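PDB 3G1T: short chain dehydrogenase from Salmonella typhi, which probably acts as an NAD(P)-dependent oxidoreductase of the short-chain dehydrogenase family, built on a Rossmann fold. Local coordinates for residues A[22-27]-A[48-53]; A[32-37]-A[226-231]; A[71-76]-A[127-132]; A[173-178]-A[192-197]; A[198-203]-A[218-223]. All blocks are in the same frame, centred on the assembly; numbering follows the deposited sequence. Where two conformers were deposited one is given.

Contact 1 (A[22-27]-A[48-53]); sequences ASDGIG and EEKLRR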
# COMPACT_ATOMS: atom_id res chain seq x y z
N ALA A 22 -19.99 2.21 -10.23
CA ALA A 22 -20.72 2.70 -11.42
C ALA A 22 -21.92 3.59 -11.14
O ALA A 22 -22.56 4.03 -12.09
CB ALA A 22 -21.15 1.55 -12.34
N SER A 23 -22.23 3.81 -9.85
CA SER A 23 -23.45 4.49 -9.47
C SER A 23 -23.45 5.98 -9.74
O SER A 23 -24.51 6.56 -9.95
CB SER A 23 -23.71 4.30 -7.96
OG SER A 23 -24.30 3.05 -7.77
N ASP A 24 -22.29 6.60 -9.68
CA ASP A 24 -22.19 8.03 -9.93
C ASP A 24 -20.76 8.37 -10.31
O ASP A 24 -19.89 7.48 -10.45
CB ASP A 24 -22.62 8.84 -8.68
CG ASP A 24 -21.91 8.40 -7.43
OD1 ASP A 24 -20.71 8.08 -7.46
OD2 ASP A 24 -22.58 8.40 -6.37
N GLY A 25 -20.53 9.65 -10.56
CA GLY A 25 -19.20 10.16 -10.78
C GLY A 25 -18.50 9.55 -11.99
O GLY A 25 -19.13 9.32 -13.01
N ILE A 26 -17.20 9.30 -11.85
CA ILE A 26 -16.39 8.89 -12.98
C ILE A 26 -16.81 7.47 -13.42
O ILE A 26 -16.83 7.15 -14.63
CB ILE A 26 -14.89 8.89 -12.55
CG1 ILE A 26 -14.41 10.32 -12.37
CG2 ILE A 26 -14.06 8.22 -13.65
CD1 ILE A 26 -13.09 10.45 -11.65
N GLY A 27 -17.18 6.65 -12.43
CA GLY A 27 -17.67 5.24 -12.71
C GLY A 27 -18.94 5.20 -13.55
O GLY A 27 -19.03 4.52 -14.58
N GLU A 48 -28.38 -0.97 -4.98
CA GLU A 48 -29.22 -1.55 -6.01
C GLU A 48 -30.03 -0.55 -6.86
O GLU A 48 -29.95 -0.58 -8.12
CB GLU A 48 -30.10 -2.60 -5.36
CG GLU A 48 -31.18 -3.13 -6.21
CD GLU A 48 -31.75 -4.41 -5.63
OE1 GLU A 48 -31.09 -5.46 -5.77
OE2 GLU A 48 -32.87 -4.37 -5.06
N GLU A 49 -30.82 0.33 -6.23
CA GLU A 49 -31.67 1.28 -7.00
C GLU A 49 -30.84 2.32 -7.81
O GLU A 49 -31.23 2.68 -8.93
CB GLU A 49 -32.74 1.97 -6.15
CG GLU A 49 -33.93 1.08 -5.68
CD GLU A 49 -34.92 0.60 -6.78
OE1 GLU A 49 -35.77 -0.22 -6.42
OE2 GLU A 49 -34.88 1.03 -7.95
N LYS A 50 -29.71 2.76 -7.25
CA LYS A 50 -28.79 3.70 -7.96
C LYS A 50 -28.17 3.04 -9.23
O LYS A 50 -28.02 3.68 -10.27
CB LYS A 50 -27.67 4.19 -7.03
CG LYS A 50 -28.06 5.28 -6.04
CD LYS A 50 -27.09 6.47 -6.17
CE LYS A 50 -26.77 7.11 -4.81
NZ LYS A 50 -25.97 8.38 -4.94
N LEU A 51 -27.86 1.74 -9.12
CA LEU A 51 -27.37 0.94 -10.26
C LEU A 51 -28.45 0.75 -11.26
O LEU A 51 -28.17 0.79 -12.46
CB LEU A 51 -26.87 -0.45 -9.84
CG LEU A 51 -25.53 -0.62 -9.11
CD1 LEU A 51 -25.42 -2.03 -8.55
CD2 LEU A 51 -24.32 -0.28 -9.94
N ARG A 52 -29.68 0.50 -10.80
CA ARG A 52 -30.76 0.26 -11.71
C ARG A 52 -30.86 1.53 -12.56
O ARG A 52 -31.06 1.43 -13.75
CB ARG A 52 -32.10 -0.06 -10.99
CG ARG A 52 -33.31 -0.35 -11.98
CD ARG A 52 -34.69 -0.61 -11.31
NE ARG A 52 -35.05 0.52 -10.48
CZ ARG A 52 -35.50 1.68 -10.94
NH1 ARG A 52 -35.65 1.90 -12.26
NH2 ARG A 52 -35.76 2.64 -10.08
N ARG A 53 -30.68 2.70 -11.95
CA ARG A 53 -30.91 3.99 -12.65
C ARG A 53 -29.88 4.18 -13.76
O ARG A 53 -30.20 4.64 -14.84
CB ARG A 53 -30.87 5.19 -11.68
CG ARG A 53 -30.73 6.57 -12.33
CD ARG A 53 -30.74 7.72 -11.29
NE ARG A 53 -32.05 7.85 -10.63
CZ ARG A 53 -32.25 7.82 -9.31
NH1 ARG A 53 -31.22 7.71 -8.46
NH2 ARG A 53 -33.49 7.93 -8.83
O HOH W 1 -27.49 6.03 -9.77
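Ser23 lays its hydroxyl against the root of the Lys50 side chain, OG to CB 3.6 Å, and also brushes a branch of Leu51, OG to CD2 4.0 Å. The hydroxyl stands beside its own backbone N (chi1 -81°), which brings OG to the helix ahead of CB; the two backbones come nearest here, with Ser23 CA 5.3 Å from Leu51 CA. Behind it Ala22 meets the same leucine methyl loosely, CB to CD2 4.4 Å. On the outer side Lys50, bent at chi2 and chi3, reaches back past Ser23 so that NZ comes 3.7 Å from Asp24 OD2. This is a long salt bridge between two exposed residues, and probably a modest one. No direct hydrogen bond joins the segments, but a water bridges the two backbones, donating to Ser23 O at 3.0 Å and to Lys50 O. The residues 22-27 belong to the TGxxxGxG sequence of the family, the glycine-rich turn that in relatives lies against the cofactor. That turn follows strand 16-19 and leads into helix 25-36; Ala22 pairs by backbone with Leu44 of strand 40-45, while Leu51 of helix 48-62 packs on Leu43 and, in strand 67-70, on Trp68 and Thr70.

Contact 2 (A[32-37]-A[226-231]); sequences LTYARY and LYLWLM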
# COMPACT_ATOMS: atom_id res chain seq x y z
N LEU A 32 -21.60 4.71 -19.04
CA LEU A 32 -22.27 5.38 -20.16
C LEU A 32 -21.45 5.50 -21.42
O LEU A 32 -21.96 5.17 -22.51
CB LEU A 32 -22.64 6.81 -19.75
CG LEU A 32 -23.82 6.85 -18.77
CD1 LEU A 32 -23.91 8.35 -18.37
CD2 LEU A 32 -25.15 6.39 -19.38
N THR A 33 -20.21 6.00 -21.28
CA THR A 33 -19.30 6.24 -22.40
C THR A 33 -18.90 4.90 -23.04
O THR A 33 -18.93 4.74 -24.27
CB THR A 33 -17.98 6.94 -21.95
OG1 THR A 33 -18.24 8.13 -21.22
CG2 THR A 33 -17.18 7.36 -23.15
N TYR A 34 -18.53 3.93 -22.23
CA TYR A 34 -18.23 2.57 -22.82
C TYR A 34 -19.40 1.97 -23.61
O TYR A 34 -19.19 1.48 -24.72
CB TYR A 34 -17.70 1.61 -21.76
CG TYR A 34 -16.39 1.96 -21.13
CD1 TYR A 34 -15.48 2.80 -21.77
CD2 TYR A 34 -16.06 1.39 -19.90
CE1 TYR A 34 -14.23 3.12 -21.16
CE2 TYR A 34 -14.83 1.66 -19.28
CZ TYR A 34 -13.92 2.49 -19.90
OH TYR A 34 -12.70 2.67 -19.29
N ALA A 35 -20.63 2.06 -23.06
CA ALA A 35 -21.85 1.63 -23.78
C ALA A 35 -22.03 2.43 -25.10
O ALA A 35 -22.35 1.85 -26.16
CB ALA A 35 -23.05 1.72 -22.86
N ARG A 36 -21.79 3.74 -25.06
CA ARG A 36 -21.88 4.56 -26.28
C ARG A 36 -20.87 4.23 -27.38
O ARG A 36 -21.17 4.43 -28.59
CB ARG A 36 -21.81 6.03 -25.91
CG ARG A 36 -23.07 6.55 -25.19
CD ARG A 36 -22.80 7.89 -24.45
NE ARG A 36 -23.99 8.32 -23.69
CZ ARG A 36 -23.97 9.15 -22.63
NH1 ARG A 36 -22.82 9.61 -22.18
NH2 ARG A 36 -25.11 9.47 -22.00
N TYR A 37 -19.71 3.67 -26.99
CA TYR A 37 -18.74 3.16 -27.97
C TYR A 37 -18.91 1.66 -28.21
O TYR A 37 -17.96 1.04 -28.64
CB TYR A 37 -17.27 3.48 -27.57
CG TYR A 37 -16.95 4.94 -27.87
CD1 TYR A 37 -16.26 5.30 -29.01
CD2 TYR A 37 -17.45 5.96 -27.04
CE1 TYR A 37 -16.00 6.67 -29.33
CE2 TYR A 37 -17.21 7.33 -27.32
CZ TYR A 37 -16.49 7.67 -28.48
OH TYR A 37 -16.23 9.01 -28.76
N LEU A 226 -8.90 9.13 -22.19
CA LEU A 226 -7.98 8.17 -21.66
C LEU A 226 -8.66 6.87 -21.25
O LEU A 226 -8.08 5.80 -21.52
CB LEU A 226 -7.19 8.81 -20.47
CG LEU A 226 -6.21 7.87 -19.79
CD1 LEU A 226 -5.04 7.62 -20.77
CD2 LEU A 226 -5.61 8.53 -18.51
N TYR A 227 -9.84 6.93 -20.60
CA TYR A 227 -10.64 5.78 -20.25
C TYR A 227 -11.03 4.91 -21.40
O TYR A 227 -10.99 3.68 -21.26
CB TYR A 227 -11.90 6.24 -19.47
CG TYR A 227 -11.54 6.67 -18.03
CD1 TYR A 227 -11.81 5.83 -16.97
CD2 TYR A 227 -10.93 7.94 -17.77
CE1 TYR A 227 -11.49 6.16 -15.65
CE2 TYR A 227 -10.65 8.31 -16.41
CZ TYR A 227 -10.93 7.42 -15.40
OH TYR A 227 -10.67 7.69 -14.10
N LEU A 228 -11.40 5.54 -22.52
CA LEU A 228 -11.68 4.85 -23.78
C LEU A 228 -10.38 4.24 -24.35
O LEU A 228 -10.40 3.04 -24.74
CB LEU A 228 -12.19 5.87 -24.86
CG LEU A 228 -13.67 6.09 -24.64
CD1 LEU A 228 -14.09 7.44 -25.35
CD2 LEU A 228 -14.51 4.78 -25.08
N TRP A 229 -9.29 5.03 -24.39
CA TRP A 229 -8.02 4.54 -25.00
C TRP A 229 -7.53 3.25 -24.31
O TRP A 229 -7.17 2.27 -24.98
CB TRP A 229 -6.99 5.64 -24.87
CG TRP A 229 -5.68 5.24 -25.49
CD1 TRP A 229 -5.39 5.16 -26.85
CD2 TRP A 229 -4.50 4.90 -24.79
NE1 TRP A 229 -4.05 4.78 -27.01
CE2 TRP A 229 -3.50 4.58 -25.77
CE3 TRP A 229 -4.18 4.83 -23.43
CZ2 TRP A 229 -2.19 4.24 -25.41
CZ3 TRP A 229 -2.90 4.45 -23.07
CH2 TRP A 229 -1.91 4.15 -24.07
N LEU A 230 -7.57 3.21 -22.97
CA LEU A 230 -7.11 1.98 -22.28
C LEU A 230 -7.96 0.75 -22.49
O LEU A 230 -7.46 -0.35 -22.28
CB LEU A 230 -6.89 2.19 -20.77
CG LEU A 230 -5.60 2.95 -20.42
CD1 LEU A 230 -5.59 3.24 -18.93
CD2 LEU A 230 -4.28 2.19 -20.77
N MET A 231 -9.26 0.89 -22.88
CA MET A 231 -10.07 -0.33 -23.09
C MET A 231 -10.02 -0.84 -24.55
O MET A 231 -10.30 -2.00 -24.81
CB MET A 231 -11.54 -0.05 -22.69
CG MET A 231 -11.79 -0.06 -21.13
SD MET A 231 -11.26 -1.59 -20.25
CE MET A 231 -11.28 -1.05 -18.55
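Tyr34 of helix 25-36 reaches across to Tyr227 and Met231 of helix 224-231, in a helix-to-helix packing on one face of the Rossmann sheet; the axes of the segments 32-36 and 226-231 approach to 10.5 Å at a crossing angle of -54°. The tight part surrounds the Tyr34 ring. Leu228 N and Tyr227 O lie at its edge, near its plane, and the Leu228 side chain slides past it in the opposite direction, CD2 to Tyr34 CD1 4.0 Å. Met231 crosses at about a right angle, CG 3.5 Å from Tyr34 CZ, and its sulfur stands obliquely to the ring as a Met-aromatic contact. The more solvent-exposed side is at Tyr37, the first residue past the helix, which still turns one ring face to Leu228, whose CD1 lies 4.0 Å from the centroid in a CH-pi contact. The same methyl touches Thr33 CG2 at 3.8 Å, while Thr33 OG1 is spent on Glu29 O of its own helix. The sole cross-segment hydrogen bond runs from Tyr34 OH to Tyr227 O, 2.8 Å, with the hydroxyl oxygen 53° out of the carbonyl plane rather than on a lone pair.

Contact 3 (A[71-76]-A[127-132]); sequences LDLLTC and VNATFM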
# COMPACT_ATOMS: atom_id res chain seq x y z
N LEU A 71 -22.30 -5.13 -4.76
CA LEU A 71 -21.17 -5.69 -3.95
C LEU A 71 -20.66 -4.56 -3.08
O LEU A 71 -20.36 -3.47 -3.59
CB LEU A 71 -20.03 -6.25 -4.79
CG LEU A 71 -18.84 -7.00 -4.12
CD1 LEU A 71 -19.13 -8.44 -3.68
CD2 LEU A 71 -17.63 -6.95 -5.00
N ASP A 72 -20.57 -4.83 -1.78
CA ASP A 72 -20.05 -3.83 -0.83
C ASP A 72 -18.61 -4.20 -0.53
O ASP A 72 -18.36 -5.19 0.14
CB ASP A 72 -20.87 -3.85 0.45
CG ASP A 72 -20.61 -2.64 1.36
OD1 ASP A 72 -21.51 -2.35 2.18
OD2 ASP A 72 -19.55 -1.97 1.31
N LEU A 73 -17.69 -3.42 -1.07
CA LEU A 73 -16.26 -3.76 -1.03
C LEU A 73 -15.73 -3.70 0.40
O LEU A 73 -14.78 -4.44 0.77
CB LEU A 73 -15.46 -2.81 -1.92
CG LEU A 73 -15.57 -2.98 -3.46
CD1 LEU A 73 -14.60 -2.06 -4.14
CD2 LEU A 73 -15.40 -4.40 -3.99
N LEU A 74 -16.38 -2.85 1.20
CA LEU A 74 -16.00 -2.74 2.64
C LEU A 74 -16.16 -4.01 3.39
O LEU A 74 -15.38 -4.31 4.30
CB LEU A 74 -16.74 -1.60 3.34
CG LEU A 74 -16.32 -1.22 4.76
CD1 LEU A 74 -14.82 -0.90 4.85
CD2 LEU A 74 -17.24 -0.04 5.37
N THR A 75 -17.20 -4.78 3.05
CA THR A 75 -17.58 -5.95 3.85
C THR A 75 -17.46 -7.26 3.08
O THR A 75 -17.61 -8.33 3.67
CB THR A 75 -19.03 -5.84 4.41
OG1 THR A 75 -19.95 -5.92 3.33
CG2 THR A 75 -19.28 -4.56 5.23
N CYS A 76 -17.18 -7.19 1.79
CA CYS A 76 -17.22 -8.42 0.98
C CYS A 76 -16.11 -9.43 1.32
O CYS A 76 -15.00 -9.05 1.74
CB CYS A 76 -17.26 -8.16 -0.54
SG CYS A 76 -15.68 -7.56 -1.21
N VAL A 127 -7.58 -1.48 -1.28
CA VAL A 127 -6.57 -2.49 -1.57
C VAL A 127 -7.09 -3.94 -1.47
O VAL A 127 -7.03 -4.72 -2.45
CB VAL A 127 -5.33 -2.35 -0.66
CG1 VAL A 127 -4.19 -3.33 -1.10
CG2 VAL A 127 -4.77 -0.96 -0.72
N ASN A 128 -7.58 -4.33 -0.32
CA ASN A 128 -7.83 -5.80 -0.18
C ASN A 128 -9.04 -6.31 -0.94
O ASN A 128 -9.01 -7.41 -1.51
CB ASN A 128 -7.98 -6.20 1.29
CG ASN A 128 -6.78 -5.79 2.14
OD1 ASN A 128 -5.68 -5.72 1.65
ND2 ASN A 128 -7.03 -5.45 3.42
N ALA A 129 -10.14 -5.56 -0.93
CA ALA A 129 -11.29 -6.00 -1.69
C ALA A 129 -11.11 -5.81 -3.19
O ALA A 129 -11.62 -6.57 -3.98
CB ALA A 129 -12.49 -5.19 -1.24
N THR A 130 -10.36 -4.78 -3.60
CA THR A 130 -10.10 -4.56 -4.99
C THR A 130 -9.21 -5.73 -5.48
O THR A 130 -9.42 -6.27 -6.55
CB THR A 130 -9.44 -3.16 -5.17
OG1 THR A 130 -10.40 -2.14 -4.80
CG2 THR A 130 -9.01 -2.95 -6.58
N PHE A 131 -8.25 -6.14 -4.65
CA PHE A 131 -7.49 -7.37 -4.94
C PHE A 131 -8.36 -8.62 -5.04
O PHE A 131 -8.27 -9.37 -6.00
CB PHE A 131 -6.36 -7.61 -3.86
CG PHE A 131 -5.97 -9.07 -3.70
CD1 PHE A 131 -5.32 -9.73 -4.74
CD2 PHE A 131 -6.30 -9.77 -2.52
CE1 PHE A 131 -4.97 -11.09 -4.61
CE2 PHE A 131 -5.92 -11.19 -2.35
CZ PHE A 131 -5.25 -11.81 -3.47
N MET A 132 -9.18 -8.87 -4.04
CA MET A 132 -10.04 -10.06 -4.02
C MET A 132 -10.94 -10.16 -5.26
O MET A 132 -11.07 -11.25 -5.88
CB MET A 132 -10.87 -10.07 -2.77
CG MET A 132 -10.07 -10.62 -1.50
SD MET A 132 -11.01 -10.95 0.03
CE MET A 132 -11.56 -9.28 0.43
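Leu73 is the first residue of 71-76 to meet helix 116-142, its CB 3.9 Å from Ala129 CB. The preceding residue, Asp72, shapes the loop: its OD2 accepts from Leu74 N in an Asx turn, and its carbonyl takes a further bond from Thr75 N. This brings the Leu73 carbonyl onto the helix, with Leu73 O only 3.1 Å from Ala129 CB, the tight point of the contact. One leucine branch flanks the same methyl, CD2 to Ala129 CB 4.1 Å; the other, CD1, ends 4.3 Å from Thr130 OG1, a hydroxyl that is bonded to Val125 O, five residues earlier in the same helix. Leu74 and Thr75 turn their side chains away. Cys76 returns to the helix: with SG placed between its backbone N and carbonyl carbon (chi1 72°), the sulfur comes 4.0 Å from Ala129 CB. Met132, one turn further on, is bent at chi3 and sets its CE against the Cys76 carbonyl oxygen at 3.7 Å. Asn128 and Phe131 of the same helix meet Trp119 of the second subunit, by a hydrogen bond and a ring stack, consistent with the helix-mediated dimers of this family. Between the loop and the helix no hydrogen bond forms, so this buried junction rests on van der Waals packing, centred on the Ala129 methyl, whose small size allows the backbones to approach closely.

Contact 4 (A[173-178]-A[192-197]); sequences ATEGMM and VNCINP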
# COMPACT_ATOMS: atom_id res chain seq x y z
N ALA A 173 -0.20 1.57 -2.62
CA ALA A 173 -0.40 0.09 -2.65
C ALA A 173 -1.04 -0.34 -3.98
O ALA A 173 -0.75 -1.44 -4.56
CB ALA A 173 -1.33 -0.37 -1.49
N THR A 174 -1.94 0.52 -4.48
CA THR A 174 -2.59 0.21 -5.74
C THR A 174 -1.57 0.21 -6.91
O THR A 174 -1.63 -0.72 -7.80
CB THR A 174 -3.69 1.30 -6.05
OG1 THR A 174 -4.68 1.23 -5.01
CG2 THR A 174 -4.36 0.95 -7.40
N GLU A 175 -0.64 1.20 -6.96
CA GLU A 175 0.48 1.16 -8.00
C GLU A 175 1.34 -0.12 -7.90
O GLU A 175 1.61 -0.76 -8.90
CB GLU A 175 1.39 2.43 -7.88
CG GLU A 175 0.48 3.73 -8.12
CD GLU A 175 0.25 4.07 -9.60
OE1 GLU A 175 0.61 3.20 -10.46
OE2 GLU A 175 -0.25 5.21 -9.91
N GLY A 176 1.74 -0.47 -6.70
CA GLY A 176 2.46 -1.73 -6.49
C GLY A 176 1.72 -2.97 -6.99
O GLY A 176 2.29 -3.84 -7.73
N MET A 177 0.46 -3.07 -6.62
CA MET A 177 -0.32 -4.28 -6.96
C MET A 177 -0.54 -4.30 -8.47
O MET A 177 -0.43 -5.35 -9.13
CB MET A 177 -1.58 -4.29 -6.13
CG MET A 177 -2.78 -5.07 -6.67
SD MET A 177 -4.33 -4.95 -5.63
CE MET A 177 -4.74 -3.22 -5.63
N MET A 178 -0.80 -3.13 -9.08
CA MET A 178 -0.88 -3.03 -10.53
C MET A 178 0.46 -3.47 -11.20
O MET A 178 0.42 -4.31 -12.14
CB MET A 178 -1.17 -1.60 -11.00
CG MET A 178 -1.01 -1.37 -12.60
SD MET A 178 0.54 -1.02 -13.32
CE MET A 178 0.73 0.72 -12.56
N VAL A 192 -2.29 -4.40 -17.97
CA VAL A 192 -2.78 -3.92 -16.59
C VAL A 192 -2.18 -2.58 -16.36
O VAL A 192 -0.96 -2.45 -16.41
CB VAL A 192 -2.25 -4.87 -15.45
CG1 VAL A 192 -2.88 -4.52 -14.09
CG2 VAL A 192 -2.47 -6.36 -15.84
N ASN A 193 -2.98 -1.57 -15.97
CA ASN A 193 -2.41 -0.21 -15.90
C ASN A 193 -3.20 0.60 -14.90
O ASN A 193 -4.22 0.11 -14.46
CB ASN A 193 -2.58 0.49 -17.23
CG ASN A 193 -1.69 -0.11 -18.30
OD1 ASN A 193 -0.47 0.13 -18.30
ND2 ASN A 193 -2.29 -0.88 -19.23
N CYS A 194 -2.65 1.73 -14.48
CA CYS A 194 -3.48 2.67 -13.66
C CYS A 194 -3.87 3.95 -14.36
O CYS A 194 -3.13 4.43 -15.26
CB CYS A 194 -2.66 3.09 -12.44
SG CYS A 194 -2.59 1.81 -11.12
N ILE A 195 -5.00 4.52 -13.93
CA ILE A 195 -5.40 5.91 -14.33
C ILE A 195 -5.52 6.83 -13.10
O ILE A 195 -6.17 6.45 -12.09
CB ILE A 195 -6.76 5.91 -15.09
CG1 ILE A 195 -6.62 5.27 -16.46
CG2 ILE A 195 -7.32 7.42 -15.29
CD1 ILE A 195 -7.80 5.53 -17.41
N ASN A 196 -4.87 8.00 -13.19
CA ASN A 196 -5.04 9.11 -12.20
C ASN A 196 -6.00 10.13 -12.82
O ASN A 196 -5.58 10.87 -13.72
CB ASN A 196 -3.70 9.75 -11.90
CG ASN A 196 -3.85 11.07 -11.11
OD1 ASN A 196 -4.84 11.26 -10.42
ND2 ASN A 196 -2.91 12.02 -11.30
N PRO A 197 -7.26 10.21 -12.33
CA PRO A 197 -8.15 11.12 -13.05
C PRO A 197 -7.71 12.58 -12.91
O PRO A 197 -8.13 13.39 -13.73
CB PRO A 197 -9.53 10.92 -12.41
CG PRO A 197 -9.32 10.22 -11.17
CD PRO A 197 -7.94 9.55 -11.21
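Met178 packs its CB and CE against the Cys194 sulfur, between helix 165-185 and strand 190-196, with Val192 as the third partner, inside the beta-alpha-beta unit that runs from strand 147-152. The Met178 CB rests 3.7 Å from Cys194 SG. With CG anti to the backbone N (chi1 170°) and further bends at chi2 and chi3, the methionine curls along the strand: CG touches Asn193 C at 3.7 Å, SD lies 3.7 Å from Val192 O, and CE comes back to within 3.8 Å of Cys194 SG. Val192 fills in on the other side, its CG1 4.0 Å from Met178 CG. Beyond the sulfur stands Glu175, OE1 3.6 Å from Cys194 SG; its other oxygen, OE2, is held by Arg158, Ser153 and Thr242. Phe151 of strand 147-152 also packs on Met178, Val192 and Cys194. Sulfur and aliphatic carbon therefore make most of this buried layer, its cohesion coming from dispersion, while the glutamate's charge is probably balanced by the arginine at one border.

Contact 5 (A[198-203]-A[218-223]); sequences GGTRTS and KTPADI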
# COMPACT_ATOMS: atom_id res chain seq x y z
N GLY A 198 -6.88 12.91 -11.91
CA GLY A 198 -6.54 14.34 -11.64
C GLY A 198 -7.77 14.96 -10.99
O GLY A 198 -8.82 14.29 -10.77
N GLY A 199 -7.64 16.23 -10.66
CA GLY A 199 -8.77 16.96 -10.04
C GLY A 199 -10.01 17.02 -10.96
O GLY A 199 -9.99 17.73 -11.98
N THR A 200 -11.09 16.35 -10.57
CA THR A 200 -12.27 16.24 -11.45
C THR A 200 -13.46 16.58 -10.62
O THR A 200 -13.44 16.37 -9.39
CB THR A 200 -12.37 14.77 -12.02
OG1 THR A 200 -11.14 14.44 -12.67
CG2 THR A 200 -13.53 14.57 -12.99
N ARG A 201 -14.52 17.05 -11.27
CA ARG A 201 -15.74 17.48 -10.58
C ARG A 201 -16.52 16.28 -10.08
O ARG A 201 -17.39 15.75 -10.82
CB ARG A 201 -16.60 18.37 -11.47
CG ARG A 201 -17.76 19.14 -10.74
CD ARG A 201 -18.59 19.97 -11.75
NE ARG A 201 -17.74 20.79 -12.62
CZ ARG A 201 -18.10 21.29 -13.81
NH1 ARG A 201 -19.35 21.11 -14.33
NH2 ARG A 201 -17.22 22.02 -14.48
N THR A 202 -16.19 15.86 -8.84
CA THR A 202 -16.84 14.77 -8.13
C THR A 202 -17.13 15.08 -6.64
O THR A 202 -16.54 15.97 -6.03
CB THR A 202 -15.94 13.47 -8.16
OG1 THR A 202 -14.79 13.67 -7.34
CG2 THR A 202 -15.51 13.10 -9.62
N SER A 203 -18.02 14.33 -6.03
CA SER A 203 -18.26 14.55 -4.62
C SER A 203 -17.00 14.26 -3.77
O SER A 203 -16.78 15.00 -2.78
CB SER A 203 -19.46 13.75 -4.15
OG SER A 203 -19.20 12.36 -4.31
N LYS A 218 -12.43 20.17 -14.73
CA LYS A 218 -12.95 19.30 -15.76
C LYS A 218 -13.97 18.34 -15.14
O LYS A 218 -13.82 17.96 -13.97
CB LYS A 218 -11.77 18.48 -16.38
CG LYS A 218 -10.67 19.38 -17.09
CD LYS A 218 -11.21 20.11 -18.31
CE LYS A 218 -10.08 20.71 -19.24
NZ LYS A 218 -8.88 19.87 -19.33
N THR A 219 -14.97 17.97 -15.94
CA THR A 219 -15.96 17.00 -15.53
C THR A 219 -15.46 15.59 -15.89
O THR A 219 -14.47 15.43 -16.65
CB THR A 219 -17.24 17.14 -16.30
OG1 THR A 219 -16.93 17.08 -17.69
CG2 THR A 219 -17.94 18.54 -15.97
N PRO A 220 -16.13 14.57 -15.33
CA PRO A 220 -15.87 13.18 -15.76
C PRO A 220 -16.00 13.00 -17.26
O PRO A 220 -15.14 12.28 -17.84
CB PRO A 220 -16.95 12.40 -15.10
CG PRO A 220 -17.14 13.16 -13.73
CD PRO A 220 -17.15 14.60 -14.26
N ALA A 221 -16.97 13.67 -17.92
CA ALA A 221 -17.01 13.62 -19.38
C ALA A 221 -15.76 14.08 -20.07
O ALA A 221 -15.30 13.41 -21.02
CB ALA A 221 -18.23 14.41 -19.94
N ASP A 222 -15.18 15.19 -19.60
CA ASP A 222 -13.96 15.75 -20.17
C ASP A 222 -12.78 14.80 -20.18
O ASP A 222 -11.96 14.84 -21.11
CB ASP A 222 -13.53 17.01 -19.43
CG ASP A 222 -14.55 18.17 -19.57
OD1 ASP A 222 -15.29 18.25 -20.57
OD2 ASP A 222 -14.60 19.01 -18.65
N ILE A 223 -12.68 13.95 -19.16
CA ILE A 223 -11.50 13.10 -19.02
C ILE A 223 -11.64 11.72 -19.66
O ILE A 223 -10.74 10.88 -19.53
CB ILE A 223 -11.01 13.02 -17.52
CG1 ILE A 223 -12.04 12.33 -16.58
CG2 ILE A 223 -10.58 14.43 -17.04
CD1 ILE A 223 -11.44 11.88 -15.23
O HOH W 2 -9.54 19.89 -13.69
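Arg201 and Lys218 make the central bond, Arg201 N to Lys218 O at 2.9 Å, the donor lying in the carbonyl plane with an N-H...O angle of 151°. Beside it Thr200 fits its CG2 against the start of Pro220, 3.5 Å from the proline N, and its OG1 meets Ile223 CD1 tip to tip at 3.6 Å. The Arg201 and Thr219 side chains run the same way, and Thr219 CG2 sits over one face of the guanidinium, 3.4 Å from Arg201 NH1. A water bridges the two segments, donating to Gly199 O and accepting from Lys218 N.

A second shell fixes these groups. Thr200 OG1 donates to Gly198 O at 3.0 Å, from well above the carbonyl plane, and the guanidinium is held by Pro214 O through NE and by Leu217 O through NH2. On the facing segment an ST motif sets the turn: Thr219 OG1 accepts from Asp222 N, and Asp222 OD2 in return accepts from Thr219 N at 2.9 Å.

The loop 198-203 leaves strand 190-196 at Pro197-Gly198, a region that in short-chain dehydrogenases commonly borders the cofactor and substrate site. It enters helix 203-208, with Thr202 as N-cap bonded to Arg205 N; residues 218-223 lead straight into helix 224-231. Thr202 and Pro220 both pack on helix 25-36, at Ile26 and Glu29 respectively.

Overall arrangement
Contacts 2, 3 and 4 are buried, whereas 1 and 5 are partly buried, each bridged by a water; contact 1 has a long Asp24-Lys50 salt bridge, contact 5 its threonines and a backbone bond. Contacts 1 and 2 share helix 25-36. Ile26, in segment 22-27 but not touching helix 48-62, packs on Tyr227, Pro197, Thr202, Pro220 and Ile223, tying that segment to contacts 2, 4 and 5. Contact 4 meets contact 2 through Ile195 of strand 190-196, and contact 3 through Met177 and Ala173. Contacts 3 and 4 have neighbours on the second subunit and are mostly van der Waals packing between their segments, whereas contact 2 adds a tyrosine-carbonyl bond.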